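Local coordinates for response regulator receiver modulated diguanylate cyclase with PAS/PAC sensor (Desulfovibrio desulfuricans subsp. desulfuricans, PDB 3CG0), which probably makes the second messenger cyclic di-GMP under the control of a phosphorylatable receiver domain, the part in this structure, and a PAS sensor, at residues 87-92 / 106-111; 69-74 / 98-103; 10-15 / 57-62. One frame throughout, in Å; residues are numbered along the deposited sequence.

Contact 1 (87-92 / 106-111)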
# COMPACT_ATOMS: atom_id res chain seq x y z
N PHE C 87 -3.65 -21.45 -19.64
CA PHE C 87 -3.76 -22.58 -20.56
C PHE C 87 -5.21 -22.90 -20.80
O PHE C 87 -6.01 -22.91 -19.88
CB PHE C 87 -3.06 -23.82 -20.03
CG PHE C 87 -1.58 -23.83 -20.24
CD1 PHE C 87 -1.03 -23.92 -21.52
CD2 PHE C 87 -0.73 -23.80 -19.14
CE1 PHE C 87 0.33 -23.94 -21.69
CE2 PHE C 87 0.65 -23.82 -19.30
CZ PHE C 87 1.18 -23.89 -20.57
N ILE C 88 -5.53 -23.18 -22.05
CA ILE C 88 -6.84 -23.69 -22.44
C ILE C 88 -6.73 -25.21 -22.53
O ILE C 88 -5.87 -25.74 -23.25
CB ILE C 88 -7.30 -23.09 -23.79
CG1 ILE C 88 -7.26 -21.55 -23.75
CG2 ILE C 88 -8.67 -23.61 -24.17
CD1 ILE C 88 -8.13 -20.90 -22.65
N THR C 89 -7.56 -25.91 -21.77
CA THR C 89 -7.41 -27.36 -21.64
C THR C 89 -8.61 -28.15 -22.16
O THR C 89 -9.73 -27.64 -22.22
CB THR C 89 -7.16 -27.80 -20.17
OG1 THR C 89 -8.34 -27.61 -19.39
CG2 THR C 89 -6.01 -27.03 -19.54
N SER C 90 -8.37 -29.40 -22.53
CA SER C 90 -9.44 -30.36 -22.75
C SER C 90 -9.07 -31.73 -22.19
O SER C 90 -9.82 -32.31 -21.41
CB SER C 90 -9.75 -30.48 -24.24
OG SER C 90 -8.58 -30.75 -24.99
N SER C 91 -7.91 -32.24 -22.59
CA SER C 91 -7.51 -33.61 -22.24
C SER C 91 -7.02 -33.72 -20.79
O SER C 91 -7.05 -32.75 -20.04
CB SER C 91 -6.46 -34.13 -23.23
OG SER C 91 -6.19 -35.51 -23.06
N GLN C 92 -6.57 -34.92 -20.42
CA GLN C 92 -6.19 -35.24 -19.04
C GLN C 92 -4.80 -35.89 -18.92
O GLN C 92 -4.54 -36.59 -17.93
CB GLN C 92 -7.25 -36.15 -18.41
CG GLN C 92 -8.41 -35.42 -17.74
CD GLN C 92 -8.17 -35.14 -16.27
OE1 GLN C 92 -7.31 -34.33 -15.91
NE2 GLN C 92 -8.92 -35.82 -15.41
N PHE C 106 -0.84 -18.93 -14.99
CA PHE C 106 -1.71 -18.39 -13.99
C PHE C 106 -2.77 -19.41 -13.56
O PHE C 106 -3.08 -19.55 -12.37
CB PHE C 106 -2.39 -17.15 -14.54
CG PHE C 106 -3.45 -16.63 -13.64
CD1 PHE C 106 -3.09 -15.90 -12.51
CD2 PHE C 106 -4.79 -16.89 -13.90
CE1 PHE C 106 -4.07 -15.42 -11.67
CE2 PHE C 106 -5.76 -16.41 -13.07
CZ PHE C 106 -5.40 -15.68 -11.95
N GLY C 107 -3.33 -20.12 -14.53
CA GLY C 107 -4.34 -21.13 -14.28
C GLY C 107 -4.60 -21.94 -15.53
O GLY C 107 -3.83 -21.85 -16.49
N TYR C 108 -5.68 -22.72 -15.49
CA TYR C 108 -6.11 -23.58 -16.58
C TYR C 108 -7.60 -23.42 -16.78
O TYR C 108 -8.38 -23.46 -15.83
CB TYR C 108 -5.78 -25.06 -16.26
CG TYR C 108 -4.32 -25.32 -15.96
CD1 TYR C 108 -3.45 -25.75 -16.95
CD2 TYR C 108 -3.82 -25.15 -14.67
CE1 TYR C 108 -2.12 -25.99 -16.68
CE2 TYR C 108 -2.49 -25.38 -14.39
CZ TYR C 108 -1.65 -25.80 -15.39
OH TYR C 108 -0.33 -26.04 -15.11
N LEU C 109 -8.01 -23.19 -18.02
CA LEU C 109 -9.42 -23.04 -18.38
C LEU C 109 -9.87 -24.18 -19.28
O LEU C 109 -9.35 -24.35 -20.38
CB LEU C 109 -9.66 -21.69 -19.07
CG LEU C 109 -10.36 -20.56 -18.30
CD1 LEU C 109 -10.34 -20.73 -16.79
CD2 LEU C 109 -9.79 -19.22 -18.69
N ALA C 110 -10.82 -24.98 -18.79
CA ALA C 110 -11.33 -26.12 -19.54
C ALA C 110 -12.41 -25.71 -20.52
O ALA C 110 -13.36 -25.02 -20.14
CB ALA C 110 -11.84 -27.19 -18.59
N LYS C 111 -12.27 -26.12 -21.78
CA LYS C 111 -13.26 -25.80 -22.80
C LYS C 111 -14.46 -26.76 -22.74
O LYS C 111 -14.27 -27.96 -22.47
CB LYS C 111 -12.62 -25.74 -24.21
CG LYS C 111 -11.90 -27.01 -24.67
CD LYS C 111 -10.52 -26.67 -25.24
CE LYS C 111 -10.57 -26.14 -26.66
NZ LYS C 111 -10.14 -27.18 -27.63
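Phe87 and Tyr108 lie side by side on adjacent parallel strands, both side chains pointing the same way. Their ring planes are only 15° apart, but the centroids are 5.8 Å apart, so the rings are slid past one another and barely overlap. The touch is made by Phe87 CD2 on Tyr108 CE1, 3.6 Å away. The methyl CG2 of Thr89 reaches the same tyrosine at its ring edge, near the plane, and packs on Tyr108 CB at 3.8 Å. With chi1 at 70°, Thr89 OG1 sits between the backbone N and the carbonyl carbon, which leaves CG2 turned to the tyrosine and OG1 3.3 Å from Ala110 CA. On the other face of the sheet, Ile88 CD1 meets Leu109 CB at 4.0 Å, and Ile88 CG2 lies against the bent chain of Lys111 at CD. Four backbone bonds fix this register, the shortest from Leu109 N to Phe87 O at 2.7 Å. The strands are the two ends of a beta-alpha-beta unit whose crossover is helix 94-101, within the CheY-like receiver fold. Phe97 of that helix meets the Tyr108 ring edge-to-face, while Tyr108 OH is hydrogen-bonded to Glu132 of the second subunit. Lys111 NZ forms long, weak ion pairs with Asp61 and Glu16.

Contact 2 (69-74 / 98-103)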
# COMPACT_ATOMS: atom_id res chain seq x y z
N ASP C 69 4.86 -27.35 -29.27
CA ASP C 69 3.62 -27.73 -28.59
C ASP C 69 3.10 -26.56 -27.74
O ASP C 69 3.71 -25.49 -27.73
CB ASP C 69 3.77 -29.04 -27.79
CG ASP C 69 4.87 -29.00 -26.74
OD1 ASP C 69 5.78 -29.85 -26.82
OD2 ASP C 69 4.83 -28.14 -25.83
N GLY C 70 1.99 -26.77 -27.05
CA GLY C 70 1.35 -25.72 -26.25
C GLY C 70 2.24 -25.26 -25.12
O GLY C 70 2.32 -24.07 -24.82
N VAL C 71 2.93 -26.21 -24.51
CA VAL C 71 3.77 -25.94 -23.36
C VAL C 71 5.00 -25.12 -23.74
O VAL C 71 5.33 -24.14 -23.06
CB VAL C 71 4.09 -27.25 -22.58
CG1 VAL C 71 5.07 -27.00 -21.47
CG2 VAL C 71 2.80 -27.81 -21.98
N GLU C 72 5.64 -25.49 -24.85
CA GLU C 72 6.82 -24.79 -25.36
C GLU C 72 6.50 -23.42 -25.93
O GLU C 72 7.31 -22.51 -25.85
CB GLU C 72 7.47 -25.60 -26.48
CG GLU C 72 8.09 -26.92 -26.06
CD GLU C 72 8.70 -27.65 -27.24
OE1 GLU C 72 9.93 -27.86 -27.23
OE2 GLU C 72 7.95 -28.00 -28.19
N THR C 73 5.32 -23.30 -26.54
CA THR C 73 4.83 -22.02 -27.02
C THR C 73 4.61 -21.10 -25.81
O THR C 73 5.11 -19.99 -25.79
CB THR C 73 3.54 -22.19 -27.84
OG1 THR C 73 3.80 -23.08 -28.93
CG2 THR C 73 3.07 -20.87 -28.37
N ALA C 74 3.91 -21.59 -24.80
CA ALA C 74 3.71 -20.81 -23.56
C ALA C 74 5.02 -20.49 -22.82
O ALA C 74 5.23 -19.36 -22.40
CB ALA C 74 2.76 -21.52 -22.66
N GLN C 98 2.54 -31.74 -16.05
CA GLN C 98 3.83 -31.69 -15.36
C GLN C 98 4.73 -30.67 -16.04
O GLN C 98 5.37 -29.87 -15.36
CB GLN C 98 4.54 -33.05 -15.35
CG GLN C 98 3.73 -34.22 -14.83
CD GLN C 98 4.02 -34.55 -13.39
OE1 GLN C 98 3.71 -33.77 -12.48
NE2 GLN C 98 4.60 -35.72 -13.17
N ARG C 99 4.79 -30.71 -17.37
CA ARG C 99 5.62 -29.77 -18.13
C ARG C 99 5.02 -28.37 -18.13
O ARG C 99 5.74 -27.38 -18.20
CB ARG C 99 5.85 -30.21 -19.58
CG ARG C 99 5.81 -31.69 -19.83
CD ARG C 99 6.71 -32.11 -21.00
NE ARG C 99 6.93 -31.07 -22.01
CZ ARG C 99 6.22 -30.92 -23.12
NH1 ARG C 99 5.19 -31.72 -23.39
NH2 ARG C 99 6.52 -29.95 -23.97
N ALA C 100 3.69 -28.30 -18.05
CA ALA C 100 2.99 -27.02 -18.01
C ALA C 100 3.24 -26.30 -16.69
O ALA C 100 3.33 -25.08 -16.66
CB ALA C 100 1.51 -27.22 -18.23
N LYS C 101 3.37 -27.06 -15.60
CA LYS C 101 3.77 -26.52 -14.29
C LYS C 101 5.02 -25.64 -14.38
O LYS C 101 5.06 -24.56 -13.78
CB LYS C 101 4.00 -27.67 -13.30
CG LYS C 101 4.09 -27.22 -11.83
CD LYS C 101 4.94 -28.16 -10.98
CE LYS C 101 4.14 -29.31 -10.36
NZ LYS C 101 4.01 -30.48 -11.28
N ARG C 102 6.01 -26.08 -15.14
CA ARG C 102 7.31 -25.40 -15.25
C ARG C 102 7.31 -24.04 -15.94
O ARG C 102 8.24 -23.25 -15.73
CB ARG C 102 8.36 -26.30 -15.92
CG ARG C 102 8.97 -27.34 -14.99
CD ARG C 102 8.49 -28.75 -15.28
NE ARG C 102 9.14 -29.31 -16.47
CZ ARG C 102 9.12 -30.60 -16.80
NH1 ARG C 102 8.48 -31.49 -16.04
NH2 ARG C 102 9.74 -31.01 -17.90
N VAL C 103 6.30 -23.75 -16.76
CA VAL C 103 6.18 -22.41 -17.36
C VAL C 103 5.49 -21.46 -16.36
O VAL C 103 5.45 -20.25 -16.56
CB VAL C 103 5.47 -22.41 -18.77
CG1 VAL C 103 5.72 -23.71 -19.51
CG2 VAL C 103 3.98 -22.14 -18.67
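Val71 projects from helix 70-80 onto residues 99-103, and its two methyls divide the work. CG1, held anti to the backbone N (chi1 174°), lies 3.4 Å from Arg99 O and 3.9 Å from Val103 CG1. CG2 is directed to Ala100 instead, 4.0 Å from its CB. One turn further along helix 70-80, Ala74 CB approaches Val103 CG2 at 4.2 Å, so the inner part of the contact is built of small apolar groups. Phe87 of strand 85-89 closes the inner side of this cluster, packing on Ala74, Ala100 and Val103. In the doubly wound receiver fold these are consecutive helices on one face of the parallel sheet, with strand 85-89 between them in sequence.

Farther out, Val71 CB lies over one face of the Arg99 guanidinium, and Asp69 approaches that group at its edge. The arginine bends at chi3 (-27°) on its way to the carboxylate. There NH2 alone contacts both oxygens of Asp69: the salt-bridging bond to OD1 is 2.9 Å, and the one to OD2 is longer and weak. The carboxylate and guanidinium planes stand 78° apart, which excludes a coplanar, two-pronged pairing. OD1 is met on its syn side, somewhat out of the carboxylate plane. Asp69 is also the N-cap of helix 70-80, its OD2 accepting from Glu72 N at 2.9 Å. Asp69 N in turn gives a weak bond to Glu72 OE2, completing a capping box. The carboxylate that receives the arginine is therefore already anchored to the first turn. The helix N terminus and the arginine would be expected to stabilise its negative charge, whereas Glu72 OE2, a second acceptor 3.2 Å from Asp69 OD1, should weigh the other way.

Contact 3 (10-15 / 57-62)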
# COMPACT_ATOMS: atom_id res chain seq x y z
N PRO C 10 -7.52 -4.63 -22.17
CA PRO C 10 -6.37 -5.53 -22.38
C PRO C 10 -6.28 -6.23 -23.74
O PRO C 10 -7.30 -6.55 -24.34
CB PRO C 10 -6.55 -6.58 -21.28
CG PRO C 10 -7.25 -5.85 -20.21
CD PRO C 10 -8.24 -4.99 -20.93
N GLY C 11 -5.04 -6.45 -24.19
CA GLY C 11 -4.77 -7.09 -25.47
C GLY C 11 -4.48 -8.57 -25.35
O GLY C 11 -3.47 -8.98 -24.79
N VAL C 12 -5.37 -9.38 -25.92
CA VAL C 12 -5.32 -10.83 -25.76
C VAL C 12 -4.79 -11.51 -27.04
O VAL C 12 -5.21 -11.18 -28.14
CB VAL C 12 -6.72 -11.37 -25.35
CG1 VAL C 12 -6.68 -12.86 -25.08
CG2 VAL C 12 -7.26 -10.63 -24.09
N LEU C 13 -3.86 -12.43 -26.87
CA LEU C 13 -3.32 -13.21 -27.98
C LEU C 13 -3.76 -14.67 -27.79
O LEU C 13 -3.61 -15.21 -26.70
CB LEU C 13 -1.80 -13.05 -28.00
CG LEU C 13 -0.85 -13.84 -28.91
CD1 LEU C 13 0.32 -12.95 -29.31
CD2 LEU C 13 -0.32 -15.08 -28.24
N ILE C 14 -4.33 -15.29 -28.83
CA ILE C 14 -4.86 -16.65 -28.73
C ILE C 14 -4.01 -17.61 -29.56
O ILE C 14 -3.67 -17.33 -30.70
CB ILE C 14 -6.32 -16.74 -29.23
CG1 ILE C 14 -7.24 -15.80 -28.43
CG2 ILE C 14 -6.85 -18.17 -29.13
CD1 ILE C 14 -8.68 -15.79 -28.95
N VAL C 15 -3.62 -18.73 -28.95
CA VAL C 15 -2.90 -19.79 -29.63
C VAL C 15 -3.75 -21.04 -29.51
O VAL C 15 -3.87 -21.61 -28.43
CB VAL C 15 -1.52 -20.04 -29.00
CG1 VAL C 15 -0.65 -20.87 -29.95
CG2 VAL C 15 -0.83 -18.75 -28.68
N ILE C 57 -1.62 -10.52 -22.36
CA ILE C 57 -1.83 -11.90 -21.93
C ILE C 57 -1.95 -12.83 -23.14
O ILE C 57 -2.30 -12.40 -24.24
CB ILE C 57 -3.10 -12.02 -21.00
CG1 ILE C 57 -3.15 -13.39 -20.32
CG2 ILE C 57 -4.39 -11.69 -21.76
CD1 ILE C 57 -4.03 -13.45 -19.11
N ALA C 58 -1.64 -14.11 -22.95
CA ALA C 58 -1.74 -15.10 -24.01
C ALA C 58 -2.58 -16.27 -23.53
O ALA C 58 -2.35 -16.79 -22.43
CB ALA C 58 -0.35 -15.57 -24.42
N LEU C 59 -3.56 -16.67 -24.34
CA LEU C 59 -4.35 -17.87 -24.06
C LEU C 59 -3.83 -18.98 -24.95
O LEU C 59 -3.85 -18.84 -26.16
CB LEU C 59 -5.84 -17.64 -24.32
CG LEU C 59 -6.55 -16.50 -23.59
CD1 LEU C 59 -8.04 -16.63 -23.79
CD2 LEU C 59 -6.21 -16.47 -22.12
N VAL C 60 -3.32 -20.05 -24.35
CA VAL C 60 -2.63 -21.11 -25.11
C VAL C 60 -3.36 -22.43 -24.94
O VAL C 60 -3.74 -22.81 -23.82
CB VAL C 60 -1.13 -21.25 -24.66
CG1 VAL C 60 -0.40 -22.34 -25.48
CG2 VAL C 60 -0.38 -19.93 -24.83
N ASP C 61 -3.57 -23.15 -26.05
CA ASP C 61 -4.12 -24.49 -25.91
C ASP C 61 -3.01 -25.43 -25.51
O ASP C 61 -1.99 -25.54 -26.20
CB ASP C 61 -4.83 -25.01 -27.17
CG ASP C 61 -5.86 -26.08 -26.85
OD1 ASP C 61 -5.50 -27.15 -26.31
OD2 ASP C 61 -7.06 -25.85 -27.11
N ILE C 62 -3.21 -26.09 -24.37
CA ILE C 62 -2.20 -26.95 -23.79
C ILE C 62 -1.88 -28.13 -24.71
O ILE C 62 -0.77 -28.65 -24.70
CB ILE C 62 -2.60 -27.41 -22.35
CG1 ILE C 62 -1.37 -27.88 -21.55
CG2 ILE C 62 -3.73 -28.47 -22.35
CD1 ILE C 62 -1.57 -27.81 -20.05
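Leu59 engages Leu13 and Val15 through both its backbone polar atoms: its N gives a 2.8 Å bond to Leu13 O, and its O accepts one from Val15 N, also at 2.8 Å. Asp61 N on Val15 O continues the ladder at 2.9 Å, whereas at its start Ile57 N to Gly11 O is weak, at 3.4 Å and bent to 145°. The strands are parallel, their axes 17° apart.

On one face Val12 CG2 lies beside Ile57 CG2 (3.8 Å), and its other methyl, CG1, set anti to the backbone N (chi1 -176°), meets Leu59 CG. Leu25 of helix 19-32 packs on Leu59 and Ile14 here. The opposite face pairs Leu13 CD2 with Ala58 CB at 3.9 Å and Val15 with Val60, against helix 70-80. Asp61 OD1 takes a hydrogen bond from Met63 N, while OD2 lies close to the like-charged Glu16. The central strand 57-61, paired with strand 11-15, carries Asp61, the predicted phosphorylation site, at its C-terminal end, as in the CheY-like receiver fold.

From the N terminus, contact 3 comes first: strand 57-61 returns beside strand 11-15, closing a loop of helix 19-32, strand 35-40 and helix 43-53. The other two follow in series. Contact 2 opens on helix 70-80 and closes at 98-103; contact 1 opens inside that span, on strand 85-89, and closes beyond it on strand 107-110, so the two cross. Strand 85-89 lies between strands 57-61 and 107-110, linking contacts 3 and 1 in one sheet; Ile88 O is 2.9 Å from Ile62 N, a probable hydrogen bond. Phe87 joins contact 1 to contact 2, its CZ 3.5 Å from Ala74 CB, and helix 70-80 packs on contact 3, Ala74 CB 4.1 Å from Val60 CG2.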